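Local coordinates for glycosyl hydrolase family 2, TIM barrel domain protein (Parabacteroides merdae ATCC 43184, PDB 6DXU) that probably hydrolyses beta-glucuronides, as a glycoside hydrolase family 2 beta-glucuronidase of a human gut bacterium, at residues D[521-526]-D[791-796]; D[564-569]-D[639-644]; D[750-755]-D[767-772]. One frame throughout, in Å; residues are numbered along the deposited sequence.

Contact 1. Residues D[521-526]-D[791-796]; sequences ARRHSE and KVQAYN. With BCN (bicine), chain L.
Arg-523 uses NH2 of its guanidinium for two hydrogen bonds. NH2 donates to OE1 of Gln-793 at 2.9 Å, 169° at the hydrogen, on a lone pair in the carbonyl plane. It also donates to the backbone O of Ala-794 at 2.9 Å. Both acceptors lie at the edge of the guanidinium, close to its plane, and the Gln-793 amide is nearly coplanar with it. The Arg-523 chain bends at chi3 (-75°), which turns its end toward these acceptors.

Asn-796 pairs with the backbone of His-524 from both ends of its amide. OD1 accepts from His-524 N at 2.9 Å, and ND2 donates to His-524 O at 2.8 Å. The ring of His-524 turns to Tyr-641 and Thr-644 instead.

The segments join a loop of the TIM-barrel domain to the C-terminal domain, and the two meet at a bicine pocket. NH1 of Arg-523 donates to bicine O4 at 2.9 Å. NE2 of Gln-793 makes weak bonds to bicine O21 and O6.

Arg-522 also packs beside Tyr-795: its CB lies 3.6 Å from CD2 of the tyrosine, and the two side chains run alongside each other in the same direction.

Two waters bridge the segments. One donates to Arg-522 O and Asn-796 OD1. The other accepts from Asn-796 N, donates to Ala-794 O and takes a weak bond from Arg-523 NE.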
# COMPACT_ATOMS: atom_id res chain seq x y z
N ALA D 521 -19.29 -33.21 36.83
CA ALA D 521 -20.41 -34.14 36.70
C ALA D 521 -20.03 -35.50 37.28
O ALA D 521 -18.94 -36.02 36.99
CB ALA D 521 -20.83 -34.31 35.24
N ARG D 522 -20.92 -36.06 38.10
CA ARG D 522 -20.82 -37.34 38.79
C ARG D 522 -20.07 -37.19 40.11
O ARG D 522 -19.90 -38.19 40.81
CB ARG D 522 -20.16 -38.45 37.95
CG ARG D 522 -20.88 -38.71 36.64
CD ARG D 522 -20.17 -39.72 35.73
NE ARG D 522 -21.03 -40.02 34.58
CZ ARG D 522 -21.99 -40.95 34.61
NH1 ARG D 522 -22.21 -41.67 35.71
NH2 ARG D 522 -22.75 -41.15 33.54
N ARG D 523 -19.64 -35.99 40.48
CA ARG D 523 -19.06 -35.80 41.81
C ARG D 523 -20.13 -35.32 42.78
O ARG D 523 -20.86 -34.37 42.49
CB ARG D 523 -17.91 -34.79 41.78
CG ARG D 523 -17.30 -34.54 43.15
CD ARG D 523 -16.22 -33.46 43.09
NE ARG D 523 -14.98 -33.95 42.49
CZ ARG D 523 -14.00 -33.16 42.06
NH1 ARG D 523 -14.11 -31.83 42.15
NH2 ARG D 523 -12.89 -33.69 41.53
N HIS D 524 -20.23 -35.99 43.92
CA HIS D 524 -21.25 -35.69 44.90
C HIS D 524 -20.61 -35.57 46.28
O HIS D 524 -19.43 -35.88 46.47
CB HIS D 524 -22.37 -36.73 44.86
CG HIS D 524 -22.94 -36.92 43.49
ND1 HIS D 524 -23.95 -36.13 42.98
CD2 HIS D 524 -22.64 -37.82 42.51
CE1 HIS D 524 -24.24 -36.52 41.75
NE2 HIS D 524 -23.47 -37.55 41.45
N SER D 525 -21.39 -35.09 47.24
CA SER D 525 -20.85 -34.84 48.57
C SER D 525 -21.92 -35.08 49.62
O SER D 525 -23.08 -34.70 49.43
CB SER D 525 -20.31 -33.41 48.71
OG SER D 525 -19.76 -33.18 50.00
N GLU D 526 -21.53 -35.76 50.70
CA GLU D 526 -22.41 -35.87 51.86
C GLU D 526 -22.53 -34.55 52.61
O GLU D 526 -23.49 -34.37 53.38
CB GLU D 526 -21.92 -36.99 52.80
CG GLU D 526 -22.11 -38.41 52.24
CD GLU D 526 -23.56 -38.83 52.09
OE1 GLU D 526 -24.48 -38.08 52.49
OE2 GLU D 526 -23.80 -39.94 51.55
N LYS D 791 -7.04 -37.16 31.16
CA LYS D 791 -6.59 -36.64 32.45
C LYS D 791 -7.80 -36.00 33.11
O LYS D 791 -8.44 -35.13 32.51
CB LYS D 791 -5.45 -35.63 32.29
CG LYS D 791 -4.15 -36.27 31.81
CD LYS D 791 -2.98 -35.27 31.80
CE LYS D 791 -1.71 -35.97 31.31
NZ LYS D 791 -0.56 -35.05 31.26
N VAL D 792 -8.15 -36.45 34.31
CA VAL D 792 -9.42 -36.03 34.93
C VAL D 792 -9.30 -36.22 36.43
O VAL D 792 -8.70 -37.19 36.90
CB VAL D 792 -10.61 -36.82 34.34
CG1 VAL D 792 -10.55 -38.31 34.75
CG2 VAL D 792 -11.95 -36.19 34.75
N GLN D 793 -9.86 -35.28 37.19
CA GLN D 793 -9.95 -35.45 38.64
C GLN D 793 -10.98 -36.52 38.95
O GLN D 793 -11.99 -36.65 38.27
CB GLN D 793 -10.34 -34.14 39.33
CG GLN D 793 -9.22 -33.12 39.47
CD GLN D 793 -9.68 -31.89 40.23
OE1 GLN D 793 -10.67 -31.94 40.95
NE2 GLN D 793 -8.98 -30.76 40.05
N ALA D 794 -10.70 -37.33 39.98
CA ALA D 794 -11.64 -38.36 40.37
C ALA D 794 -12.95 -37.74 40.86
O ALA D 794 -12.97 -36.62 41.38
CB ALA D 794 -11.04 -39.24 41.47
N TYR D 795 -14.04 -38.46 40.67
CA TYR D 795 -15.32 -38.11 41.27
C TYR D 795 -15.65 -39.18 42.30
O TYR D 795 -15.94 -40.32 41.95
CB TYR D 795 -16.42 -37.96 40.22
CG TYR D 795 -16.29 -38.82 38.99
CD1 TYR D 795 -15.48 -38.44 37.91
CD2 TYR D 795 -17.01 -39.99 38.89
CE1 TYR D 795 -15.39 -39.25 36.76
CE2 TYR D 795 -16.92 -40.78 37.78
CZ TYR D 795 -16.11 -40.42 36.72
OH TYR D 795 -16.03 -41.22 35.61
N ASN D 796 -15.56 -38.80 43.58
CA ASN D 796 -15.75 -39.72 44.70
C ASN D 796 -14.85 -40.95 44.57
O ASN D 796 -15.26 -42.10 44.78
CB ASN D 796 -17.22 -40.10 44.84
CG ASN D 796 -18.09 -38.88 45.09
OD1 ASN D 796 -18.94 -38.54 44.27
ND2 ASN D 796 -17.87 -38.21 46.21
N1 BCN L . -10.70 -27.34 42.10
C1 BCN L . -9.73 -27.16 43.16
C2 BCN L . -8.86 -28.41 43.26
O21 BCN L . -9.21 -29.46 42.65
O22 BCN L . -7.80 -28.40 43.94
C3 BCN L . -12.02 -27.49 42.71
C4 BCN L . -12.22 -28.90 43.28
O4 BCN L . -11.95 -29.86 42.28
C5 BCN L . -10.72 -26.13 41.28
C6 BCN L . -9.86 -26.32 40.03
O6 BCN L . -9.69 -27.69 39.79
O HOH W 1 -20.12 -40.39 42.78
O HOH W 2 -14.38 -36.28 44.13

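Contact 2. Residues D[564-569]-D[639-644]; sequences SESYVV and HIYGHT
Tyr-641 meets the first turn of helix 565-579 with its hydroxyl. Its OH lies 2.6 Å from OG of Ser-566, a short hydrogen bond in which either oxygen could be the donor. The same OH comes within 3.9 Å of CB of Glu-565. Further back along the ring, CG2 of Val-569 packs on CE1 at 3.8 Å. Val-569 and Glu-565 are one helical turn apart, and their side chains both start toward the tyrosine. CG of Tyr-641 is anti to the backbone N (chi1 173°), and this carries the ring out from its loop to the helix.

A second link is wet. OE1 of Glu-565 and OG1 of Thr-644 are 3.6 Å apart, and one water joins them. It donates to OE1 at 2.5 Å and sits 2.7 Å from OG1.

The helix start is N-capped by Ser-564. Its OG accepts weak bonds from the backbone N of Ser-566 and of Tyr-567. The contact thus joins the beginning of a helix to the loop that follows strand 638-640.

Outside this shell, His-524 ties both polar links together: ND1 bonds to Tyr-641 OH and NE2 to Thr-644 OG1. A phenylalanine in place of Tyr-641 would probably leave Ser-566 OG and His-524 ND1 without their shared hydroxyl partner. Glu-565 accepts from Arg-522 N at OE1 and from Glu-623 N at OE2, and Ser-566 OG is also bonded to Ser-525 N. Helix 623-632 flanks the apolar side, where Val-569 touches Val-627.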
# COMPACT_ATOMS: atom_id res chain seq x y z
N SER D 564 -18.75 -30.14 43.71
CA SER D 564 -19.67 -31.25 43.56
C SER D 564 -20.98 -30.76 42.97
O SER D 564 -21.33 -29.58 43.06
CB SER D 564 -19.93 -31.91 44.91
OG SER D 564 -20.68 -31.05 45.74
N GLU D 565 -21.71 -31.69 42.36
CA GLU D 565 -23.07 -31.38 41.95
C GLU D 565 -23.94 -31.04 43.15
O GLU D 565 -24.94 -30.33 43.00
CB GLU D 565 -23.66 -32.56 41.20
CG GLU D 565 -22.86 -32.99 40.01
CD GLU D 565 -23.72 -33.73 39.02
OE1 GLU D 565 -23.33 -34.81 38.53
OE2 GLU D 565 -24.82 -33.22 38.73
N SER D 566 -23.59 -31.55 44.33
CA SER D 566 -24.44 -31.38 45.51
C SER D 566 -24.55 -29.92 45.91
O SER D 566 -25.63 -29.46 46.31
CB SER D 566 -23.89 -32.22 46.66
OG SER D 566 -23.58 -33.54 46.22
N TYR D 567 -23.45 -29.17 45.79
CA TYR D 567 -23.49 -27.75 46.12
C TYR D 567 -24.30 -26.96 45.09
O TYR D 567 -25.15 -26.14 45.46
CB TYR D 567 -22.07 -27.20 46.21
CG TYR D 567 -22.04 -25.71 46.49
CD1 TYR D 567 -22.34 -25.21 47.75
CD2 TYR D 567 -21.73 -24.79 45.48
CE1 TYR D 567 -22.33 -23.85 48.02
CE2 TYR D 567 -21.72 -23.42 45.74
CZ TYR D 567 -22.02 -22.96 47.01
OH TYR D 567 -22.02 -21.61 47.28
N VAL D 568 -24.06 -27.19 43.80
CA VAL D 568 -24.72 -26.34 42.81
C VAL D 568 -26.21 -26.63 42.76
O VAL D 568 -27.02 -25.73 42.47
CB VAL D 568 -24.06 -26.45 41.41
CG1 VAL D 568 -24.51 -27.69 40.68
CG2 VAL D 568 -24.38 -25.20 40.59
N VAL D 569 -26.62 -27.86 43.06
CA VAL D 569 -28.05 -28.16 43.13
C VAL D 569 -28.71 -27.31 44.21
O VAL D 569 -29.80 -26.77 44.01
CB VAL D 569 -28.26 -29.67 43.36
CG1 VAL D 569 -29.63 -29.94 43.96
CG2 VAL D 569 -28.11 -30.41 42.04
N HIS D 639 -37.60 -36.58 40.06
CA HIS D 639 -36.19 -36.95 39.96
C HIS D 639 -35.59 -37.00 41.35
O HIS D 639 -35.44 -35.97 42.01
CB HIS D 639 -35.41 -35.95 39.10
CG HIS D 639 -33.95 -36.29 38.96
ND1 HIS D 639 -33.48 -37.12 37.97
CD2 HIS D 639 -32.87 -35.93 39.70
CE1 HIS D 639 -32.17 -37.25 38.10
NE2 HIS D 639 -31.78 -36.54 39.14
N ILE D 640 -35.25 -38.21 41.81
CA ILE D 640 -34.47 -38.35 43.03
C ILE D 640 -33.04 -37.90 42.76
O ILE D 640 -32.40 -38.38 41.82
CB ILE D 640 -34.46 -39.82 43.51
CG1 ILE D 640 -35.89 -40.36 43.69
CG2 ILE D 640 -33.65 -39.91 44.79
CD1 ILE D 640 -35.95 -41.90 43.59
N TYR D 641 -32.52 -37.01 43.60
CA TYR D 641 -31.13 -36.60 43.45
C TYR D 641 -30.22 -37.80 43.69
O TYR D 641 -30.39 -38.52 44.68
CB TYR D 641 -30.77 -35.44 44.40
CG TYR D 641 -29.29 -35.10 44.37
CD1 TYR D 641 -28.77 -34.21 43.43
CD2 TYR D 641 -28.41 -35.69 45.27
CE1 TYR D 641 -27.41 -33.92 43.40
CE2 TYR D 641 -27.05 -35.40 45.25
CZ TYR D 641 -26.56 -34.51 44.31
OH TYR D 641 -25.22 -34.23 44.30
N GLY D 642 -29.26 -38.00 42.79
CA GLY D 642 -28.24 -39.01 42.99
C GLY D 642 -28.25 -40.12 41.96
O GLY D 642 -27.78 -41.23 42.23
N HIS D 643 -28.76 -39.85 40.75
CA HIS D 643 -28.69 -40.86 39.70
C HIS D 643 -27.26 -41.26 39.37
O HIS D 643 -27.01 -42.43 39.05
CB HIS D 643 -29.40 -40.35 38.45
CG HIS D 643 -30.88 -40.53 38.47
ND1 HIS D 643 -31.56 -41.31 37.56
CD2 HIS D 643 -31.82 -40.06 39.33
CE1 HIS D 643 -32.85 -41.29 37.83
NE2 HIS D 643 -33.04 -40.54 38.90
N THR D 644 -26.30 -40.33 39.47
CA THR D 644 -24.90 -40.62 39.18
C THR D 644 -24.07 -40.69 40.46
O THR D 644 -22.87 -40.41 40.44
CB THR D 644 -24.28 -39.57 38.25
OG1 THR D 644 -24.35 -38.26 38.85
CG2 THR D 644 -25.01 -39.56 36.90
O HOH W 3 -24.80 -36.27 37.08

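Contact 3. Residues D[750-755]-D[767-772]; sequences VQVQLI and KQITFE
Val-752 puts its two methyl groups against two different side chains of strand 768-772. CG2 rests against the ring of Phe-771, 3.5 Å from CE1 and 3.8 Å from CZ. The valine and the phenylalanine lie side by side and point opposite ways. CG1 goes the other way, to CD1 of Ile-769 at 4.2 Å. The branched end of Val-752 therefore fits between Phe-771 and Ile-769.

Ile-769 fills the matching hollow from its own side. Its CD1 ends between Val-752 and Leu-754, meeting each tip to tip, with CD1 of Leu-754 at 4.1 Å. CG1 of Ile-769 is anti to the carbonyl carbon (chi1 -68°), and CD1 extends from it toward the facing strand. CG2 of the same residue lies over one face of the Phe-771 ring, 3.9 Å above the plane and offset toward the rim.

Leu-754 closes the row. Its CD1 also reaches CB of Lys-767 at 3.9 Å, and the leucine lies roughly square to the lysine chain. The lysine gives only the base of its chain to this packing. Its chain then leads away, and NZ bonds to Glu-817 O.

The axes of 750-755 and 768-772 are 9.9 Å apart at closest, with directions 144° apart. The two strands belong to different antiparallel sheets that face each other as in a beta sandwich. Strand 747-755 lies between 735-744 and 798-804 in one sheet, and 768-775 between 791-793 and 810-815 in the other. Val-814 touches Val-752, Ile-769 and Phe-771, while Ala-799 and Ile-801 of strand 798-804 add to the packing around Ile-769 and Phe-771.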
# COMPACT_ATOMS: atom_id res chain seq x y z
N VAL D 750 -14.20 -48.72 31.10
CA VAL D 750 -13.21 -49.02 32.12
C VAL D 750 -13.46 -48.13 33.33
O VAL D 750 -13.78 -46.94 33.19
CB VAL D 750 -11.78 -48.83 31.58
CG1 VAL D 750 -10.76 -48.85 32.72
CG2 VAL D 750 -11.46 -49.92 30.59
N GLN D 751 -13.34 -48.71 34.52
CA GLN D 751 -13.54 -48.00 35.77
C GLN D 751 -12.27 -48.07 36.60
O GLN D 751 -11.64 -49.13 36.71
CB GLN D 751 -14.73 -48.59 36.56
CG GLN D 751 -14.89 -48.02 37.97
CD GLN D 751 -16.04 -48.67 38.74
OE1 GLN D 751 -17.16 -48.14 38.77
NE2 GLN D 751 -15.77 -49.81 39.35
N VAL D 752 -11.92 -46.93 37.19
CA VAL D 752 -10.82 -46.82 38.15
C VAL D 752 -11.43 -46.46 39.49
O VAL D 752 -12.29 -45.58 39.57
CB VAL D 752 -9.81 -45.75 37.72
CG1 VAL D 752 -8.73 -45.57 38.78
CG2 VAL D 752 -9.20 -46.10 36.37
N GLN D 753 -10.99 -47.14 40.55
CA GLN D 753 -11.40 -46.80 41.91
C GLN D 753 -10.16 -46.61 42.76
O GLN D 753 -9.34 -47.52 42.90
CB GLN D 753 -12.31 -47.90 42.50
CG GLN D 753 -12.71 -47.64 43.94
CD GLN D 753 -13.61 -46.43 44.11
OE1 GLN D 753 -14.71 -46.39 43.56
NE2 GLN D 753 -13.17 -45.45 44.89
N LEU D 754 -10.03 -45.43 43.35
CA LEU D 754 -8.96 -45.18 44.30
C LEU D 754 -9.30 -45.81 45.64
O LEU D 754 -10.41 -45.64 46.16
CB LEU D 754 -8.72 -43.68 44.46
CG LEU D 754 -8.17 -42.98 43.21
CD1 LEU D 754 -8.47 -41.49 43.23
CD2 LEU D 754 -6.67 -43.21 43.13
N ILE D 755 -8.35 -46.54 46.21
CA ILE D 755 -8.55 -47.26 47.47
C ILE D 755 -7.39 -46.93 48.39
O ILE D 755 -6.32 -46.51 47.94
CB ILE D 755 -8.65 -48.78 47.25
CG1 ILE D 755 -7.35 -49.29 46.61
CG2 ILE D 755 -9.88 -49.13 46.42
CD1 ILE D 755 -7.31 -50.80 46.42
N LYS D 767 -8.37 -36.81 43.46
CA LYS D 767 -7.04 -36.96 42.89
C LYS D 767 -7.10 -37.11 41.37
O LYS D 767 -7.99 -37.77 40.83
CB LYS D 767 -6.38 -38.18 43.51
CG LYS D 767 -4.88 -38.07 43.65
CD LYS D 767 -4.36 -39.25 44.48
CE LYS D 767 -2.88 -39.48 44.23
NZ LYS D 767 -2.16 -38.23 44.31
N GLN D 768 -6.13 -36.51 40.68
CA GLN D 768 -6.13 -36.62 39.24
C GLN D 768 -5.68 -38.00 38.78
O GLN D 768 -4.71 -38.56 39.30
CB GLN D 768 -5.23 -35.55 38.61
CG GLN D 768 -5.48 -35.46 37.09
CD GLN D 768 -4.59 -34.47 36.36
OE1 GLN D 768 -5.06 -33.46 35.85
NE2 GLN D 768 -3.30 -34.79 36.28
N ILE D 769 -6.39 -38.54 37.80
CA ILE D 769 -6.14 -39.84 37.20
C ILE D 769 -5.79 -39.63 35.73
O ILE D 769 -6.41 -38.79 35.06
CB ILE D 769 -7.36 -40.77 37.35
CG1 ILE D 769 -7.57 -41.12 38.81
CG2 ILE D 769 -7.19 -42.03 36.51
CD1 ILE D 769 -9.00 -41.43 39.14
N THR D 770 -4.81 -40.38 35.24
CA THR D 770 -4.35 -40.33 33.85
C THR D 770 -4.52 -41.69 33.19
O THR D 770 -4.05 -42.70 33.73
CB THR D 770 -2.88 -39.89 33.80
OG1 THR D 770 -2.77 -38.57 34.34
CG2 THR D 770 -2.34 -39.90 32.36
N PHE D 771 -5.17 -41.72 32.03
CA PHE D 771 -5.33 -42.94 31.24
C PHE D 771 -4.35 -42.95 30.07
O PHE D 771 -4.16 -41.92 29.42
CB PHE D 771 -6.75 -43.03 30.70
CG PHE D 771 -7.80 -43.19 31.75
CD1 PHE D 771 -8.13 -44.45 32.23
CD2 PHE D 771 -8.46 -42.08 32.27
CE1 PHE D 771 -9.11 -44.61 33.19
CE2 PHE D 771 -9.43 -42.22 33.23
CZ PHE D 771 -9.76 -43.49 33.70
N GLU D 772 -3.76 -44.12 29.79
CA GLU D 772 -2.95 -44.32 28.59
C GLU D 772 -3.30 -45.68 27.99
O GLU D 772 -3.77 -46.57 28.70
CB GLU D 772 -1.43 -44.27 28.87
CG GLU D 772 -0.93 -42.94 29.39
CD GLU D 772 0.58 -42.91 29.59
OE1 GLU D 772 1.27 -43.94 29.38
OE2 GLU D 772 1.09 -41.83 29.96

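Contact 1 lies between the other two, its centre 11 Å from each. Contacts 2 and 3 are 22 Å apart between centres and do not touch. Along the chain, contact 1 closes a long loop, and contacts 2 and 3 follow one another inside it. Residues 521-526 reach contact 2 through His-524 and Arg-522. Strand 791-793, outermost in its sheet within this chain, pairs with 768-775 through Val-792 and Ile-769, and Ala-794 bonds Lys-767 just beyond. The three contacts thus run from helix 565-579, through loop 521-526 beside the bicine pocket, into the C-terminal sandwich. The pocket lies where the two domains meet, with contacts 2 and 3 on either side of the interface.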